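Local coordinates for protein Exo-poly-alpha-D-galacturonosidase (Thermotoga maritima, PDB 3JUR) that probably hydrolyses polygalacturonic acid, as a hyperthermoactive exopolygalacturonase with the parallel beta-helix fold of glycosyl hydrolase family 28, at residues P212-C215 / I216-V219; F256-G259 / D260-V264. All blocks are in the same frame, centred on the assembly; numbering follows the deposited sequence.

Contact 1 (P212-C215 / I216-V219); sequences PMWC and IHPV. Unlike the reference sequence in segment 216-219: Ile216 (reference Val).
Between Trp214 and His217 the backbone bends at Cys215 and then straightens into a short, loosely paired strand near 216-219, leaving the two rings on one side of the chain. They meet edge to face: the benzene edge of Trp214 is directed at the imidazole of His217, with ring centroids 4.7 Å apart and planes inclined at 70°. Trp214 CE3 stands over the middle of the imidazole, 3.5 Å above its plane, while Trp214 CZ3 reaches His217 NE2 at 3.4 Å. Trp214 CG lies beside its backbone N (chi1 -57°) and His217 CG is turned anti to its own (chi1 -169°), which brings the rings to each other across the bend. Val219 CG2 touches the other imidazole face near its rim, 3.3 Å above the plane, so something lies against each face. The histidine's two nitrogens are engaged as well: NE2 is hydrogen-bonded to Glu244 and ND1 to Ser191. Histidine suits this buried place because it offers flat faces for packing and two polar rim atoms for bonding. Tryptophan suits its own because the broad, flat indole lays a C-H edge on the imidazole while also touching Asp239, Asp242 and Lys266. Cys215 and Ile216 serve the apolar interior, Cys215 against Ile231 and Ile216 against Ile226 and Ile229 of strand 224-233. Such packing is that of a beta-helix core, where apolar side chains from successive coils stack. The carboxylate at NE2 would probably make the imidazole more electron-rich, which would suit the C-H edge of the tryptophan; with both nitrogens bonded, the ring's rotation is fixed too.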
loop_
_atom_site.group_PDB
_atom_site.type_symbol
_atom_site.label_atom_id
_atom_site.label_comp_id
_atom_site.label_asym_id
_atom_site.label_seq_id
_atom_site.Cartn_x
_atom_site.Cartn_y
_atom_site.Cartn_z
ATOM N N PRO D 212 -45.464 -6.623 -9.606
ATOM C CA PRO D 212 -46.151 -6.711 -8.314
ATOM C C PRO D 212 -45.182 -7.063 -7.187
ATOM O O PRO D 212 -45.228 -6.451 -6.114
ATOM C CB PRO D 212 -47.161 -7.842 -8.532
ATOM C CG PRO D 212 -47.457 -7.784 -9.995
ATOM C CD PRO D 212 -46.128 -7.442 -10.633
ATOM N N MET D 213 -44.300 -8.023 -7.466
ATOM C CA MET D 213 -43.328 -8.539 -6.512
ATOM C C MET D 213 -42.130 -9.109 -7.306
ATOM O O MET D 213 -41.515 -8.372 -8.083
ATOM C CB MET D 213 -43.994 -9.571 -5.594
ATOM C CG MET D 213 -43.215 -9.867 -4.321
ATOM S SD MET D 213 -44.217 -10.763 -3.128
ATOM C CE MET D 213 -42.950 -11.339 -1.998
ATOM N N TRP D 214 -41.806 -10.396 -7.147
ATOM C CA TRP D 214 -40.639 -10.977 -7.844
ATOM C C TRP D 214 -40.883 -11.036 -9.351
ATOM O O TRP D 214 -41.987 -11.389 -9.795
ATOM C CB TRP D 214 -40.282 -12.372 -7.318
ATOM C CG TRP D 214 -39.990 -12.466 -5.835
ATOM C CD1 TRP D 214 -39.933 -11.441 -4.934
ATOM C CD2 TRP D 214 -39.681 -13.660 -5.102
ATOM N NE1 TRP D 214 -39.619 -11.922 -3.683
ATOM C CE2 TRP D 214 -39.461 -13.282 -3.758
ATOM C CE3 TRP D 214 -39.578 -15.018 -5.450
ATOM C CZ2 TRP D 214 -39.140 -14.215 -2.759
ATOM C CZ3 TRP D 214 -39.252 -15.942 -4.462
ATOM C CH2 TRP D 214 -39.042 -15.538 -3.130
ATOM N N CYS D 215 -39.863 -10.690 -10.134
ATOM C CA CYS D 215 -40.047 -10.484 -11.572
ATOM C C CYS D 215 -39.997 -11.784 -12.361
ATOM O O CYS D 215 -40.961 -12.124 -13.047
ATOM C CB CYS D 215 -39.069 -9.446 -12.129
ATOM S SG CYS D 215 -39.302 -7.771 -11.456
ATOM N N ILE D 216 -38.889 -12.511 -12.260
ATOM C CA ILE D 216 -38.764 -13.812 -12.921
ATOM C C ILE D 216 -38.505 -14.920 -11.906
ATOM O O ILE D 216 -37.452 -14.952 -11.248
ATOM C CB ILE D 216 -37.692 -13.801 -14.017
ATOM C CG1 ILE D 216 -38.070 -12.766 -15.087
ATOM C CG2 ILE D 216 -37.544 -15.201 -14.621
ATOM C CD1 ILE D 216 -37.205 -12.794 -16.321
ATOM N N HIS D 217 -39.470 -15.831 -11.795
ATOM C CA HIS D 217 -39.487 -16.800 -10.704
ATOM C C HIS D 217 -39.646 -18.245 -11.190
ATOM O O HIS D 217 -40.746 -18.798 -11.136
ATOM C CB HIS D 217 -40.579 -16.408 -9.689
ATOM C CG HIS D 217 -40.532 -17.174 -8.401
ATOM N ND1 HIS D 217 -41.606 -17.235 -7.537
ATOM C CD2 HIS D 217 -39.551 -17.914 -7.833
ATOM C CE1 HIS D 217 -41.287 -17.978 -6.493
ATOM N NE2 HIS D 217 -40.044 -18.404 -6.650
ATOM N N PRO D 218 -38.545 -18.859 -11.682
ATOM C CA PRO D 218 -38.613 -20.284 -11.995
ATOM C C PRO D 218 -38.510 -21.108 -10.718
ATOM O O PRO D 218 -37.660 -20.824 -9.859
ATOM C CB PRO D 218 -37.396 -20.520 -12.902
ATOM C CG PRO D 218 -36.455 -19.412 -12.608
ATOM C CD PRO D 218 -37.206 -18.289 -11.950
ATOM N N VAL D 219 -39.375 -22.111 -10.598
ATOM C CA VAL D 219 -39.463 -22.929 -9.393
ATOM C C VAL D 219 -39.420 -24.395 -9.784
ATOM O O VAL D 219 -40.153 -24.825 -10.677
ATOM C CB VAL D 219 -40.773 -22.655 -8.596
ATOM C CG1 VAL D 219 -40.809 -23.464 -7.298
ATOM C CG2 VAL D 219 -40.944 -21.166 -8.303
#

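Contact 2 (F256-G259 / D260-V264); sequences FDTG and DDSVV
Thr258 and Ser262 join their hydroxyls across the turn, Thr258 OG1 to Ser262 OG at 2.8 Å, at the closely packed heart of this contact. Thr258 OG1 also donates to the carbonyl O of Asp260, at 2.9 Å, from 37° above the carbonyl plane. Its chi1 of 58° places OG1 between the backbone N and the carbonyl carbon, facing the returning chain. Ser262 OG has a second partner in Ser295, which makes a small buried chain of hydroxyls. Alongside, Phe256 CZ approaches Val263 CG2 obliquely, at 3.7 Å, and both residues pack on strand 280-291: here a large ring and a branched side chain suit a beta-helix core.

The far side of the turn is looser and wetter. Gly259 and Asp260 are partly exposed, and a water donates to Asp260 OD2 while reaching Gly259 O only weakly. Asp260 OD1 turns back to accept the backbone N-H of Asp261 at 2.8 Å, meeting it on the anti side of the carboxylate. Asp261 is buried, salt-bridged to Lys329 and Arg327. The adjoining aspartates correspond to the double-aspartate motif of family 28, and are therefore probably part of the active-site cleft. The chemistry implies a division of labour: threonine and serine help hold the turn from within, while Asp260 meets water and Asp261 is paired with the two cations.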
loop_
_atom_site.group_PDB
_atom_site.type_symbol
_atom_site.label_atom_id
_atom_site.label_comp_id
_atom_site.label_asym_id
_atom_site.label_seq_id
_atom_site.Cartn_x
_atom_site.Cartn_y
_atom_site.Cartn_z
ATOM N N PHE D 256 -30.193 -5.074 -15.084
ATOM C CA PHE D 256 -31.031 -5.023 -13.877
ATOM C C PHE D 256 -31.042 -3.660 -13.195
ATOM O O PHE D 256 -29.988 -3.064 -12.943
ATOM C CB PHE D 256 -30.542 -6.015 -12.815
ATOM C CG PHE D 256 -30.517 -7.449 -13.259
ATOM C CD1 PHE D 256 -31.607 -8.282 -13.018
ATOM C CD2 PHE D 256 -29.386 -7.978 -13.870
ATOM C CE1 PHE D 256 -31.579 -9.615 -13.413
ATOM C CE2 PHE D 256 -29.337 -9.307 -14.256
ATOM C CZ PHE D 256 -30.442 -10.129 -14.042
ATOM N N ASP D 257 -32.249 -3.203 -12.878
ATOM C CA ASP D 257 -32.484 -2.157 -11.898
ATOM C C ASP D 257 -33.640 -2.669 -11.026
ATOM O O ASP D 257 -34.796 -2.709 -11.480
ATOM C CB ASP D 257 -32.857 -0.850 -12.590
ATOM C CG ASP D 257 -32.965 0.323 -11.626
ATOM O OD1 ASP D 257 -32.708 0.163 -10.412
ATOM O OD2 ASP D 257 -33.306 1.420 -12.101
ATOM N N THR D 258 -33.320 -3.094 -9.802
ATOM C CA THR D 258 -34.284 -3.830 -8.970
ATOM C C THR D 258 -34.574 -3.170 -7.629
ATOM O O THR D 258 -33.740 -2.450 -7.095
ATOM C CB THR D 258 -33.844 -5.294 -8.733
ATOM O OG1 THR D 258 -32.552 -5.331 -8.109
ATOM C CG2 THR D 258 -33.784 -6.053 -10.038
ATOM N N GLY D 259 -35.766 -3.428 -7.097
ATOM C CA GLY D 259 -36.199 -2.873 -5.817
ATOM C C GLY D 259 -35.702 -3.671 -4.628
ATOM O O GLY D 259 -35.713 -3.189 -3.503
ATOM N N ASP D 260 -35.268 -4.900 -4.873
ATOM C CA ASP D 260 -34.695 -5.731 -3.825
ATOM C C ASP D 260 -33.474 -6.434 -4.416
ATOM O O ASP D 260 -32.777 -5.863 -5.261
ATOM C CB ASP D 260 -35.756 -6.714 -3.309
ATOM C CG ASP D 260 -35.550 -7.106 -1.850
ATOM O OD1 ASP D 260 -34.671 -7.955 -1.576
ATOM O OD2 ASP D 260 -36.282 -6.582 -0.977
ATOM N N ASP D 261 -33.209 -7.665 -3.991
ATOM C CA ASP D 261 -32.095 -8.444 -4.535
ATOM C C ASP D 261 -32.218 -8.619 -6.055
ATOM O O ASP D 261 -33.317 -8.855 -6.569
ATOM C CB ASP D 261 -32.039 -9.800 -3.840
ATOM C CG ASP D 261 -31.807 -9.682 -2.335
ATOM O OD1 ASP D 261 -30.960 -8.863 -1.927
ATOM O OD2 ASP D 261 -32.471 -10.412 -1.563
ATOM N N SER D 262 -31.104 -8.504 -6.778
ATOM C CA SER D 262 -31.155 -8.567 -8.245
ATOM C C SER D 262 -31.247 -10.004 -8.768
ATOM O O SER D 262 -32.227 -10.372 -9.421
ATOM C CB SER D 262 -29.972 -7.827 -8.869
ATOM O OG SER D 262 -30.071 -6.433 -8.645
ATOM N N VAL D 263 -30.226 -10.809 -8.493
ATOM C CA VAL D 263 -30.267 -12.235 -8.791
ATOM C C VAL D 263 -30.154 -12.968 -7.454
ATOM O O VAL D 263 -29.142 -12.842 -6.757
ATOM C CB VAL D 263 -29.133 -12.652 -9.754
ATOM C CG1 VAL D 263 -29.133 -14.172 -9.986
ATOM C CG2 VAL D 263 -29.260 -11.907 -11.069
ATOM N N VAL D 264 -31.202 -13.718 -7.107
ATOM C CA VAL D 264 -31.339 -14.328 -5.782
ATOM C C VAL D 264 -31.619 -15.806 -5.886
ATOM O O VAL D 264 -32.693 -16.198 -6.327
ATOM C CB VAL D 264 -32.559 -13.785 -5.002
ATOM C CG1 VAL D 264 -32.201 -13.610 -3.549
ATOM C CG2 VAL D 264 -33.114 -12.513 -5.626
HETATM O O HOH W 1 -37.844 -4.655 -1.185
#

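Overall arrangement
Contacts 1 and 2 lie in series along the chain, with centres about 11 Å apart and nearest atoms about 6 Å apart, so they do not touch. Strand 224-233 links them through Ile231, which meets Cys215 of contact 1 and both Phe256 and Thr258 of contact 2. The loop that follows this strand is a second bridge. Gly240 shares backbone hydrogen bonds with Ile216 and Asp261, while Asp239 lies against the side chains of Trp214 and Asp260. Asp239, Asp260, Asp261, His296, Arg327 and Lys329 match the conserved signature of family 28, consistent with contact 2 supplying two of the probable active-site aspartates and contact 1 lying beside the third, Asp239.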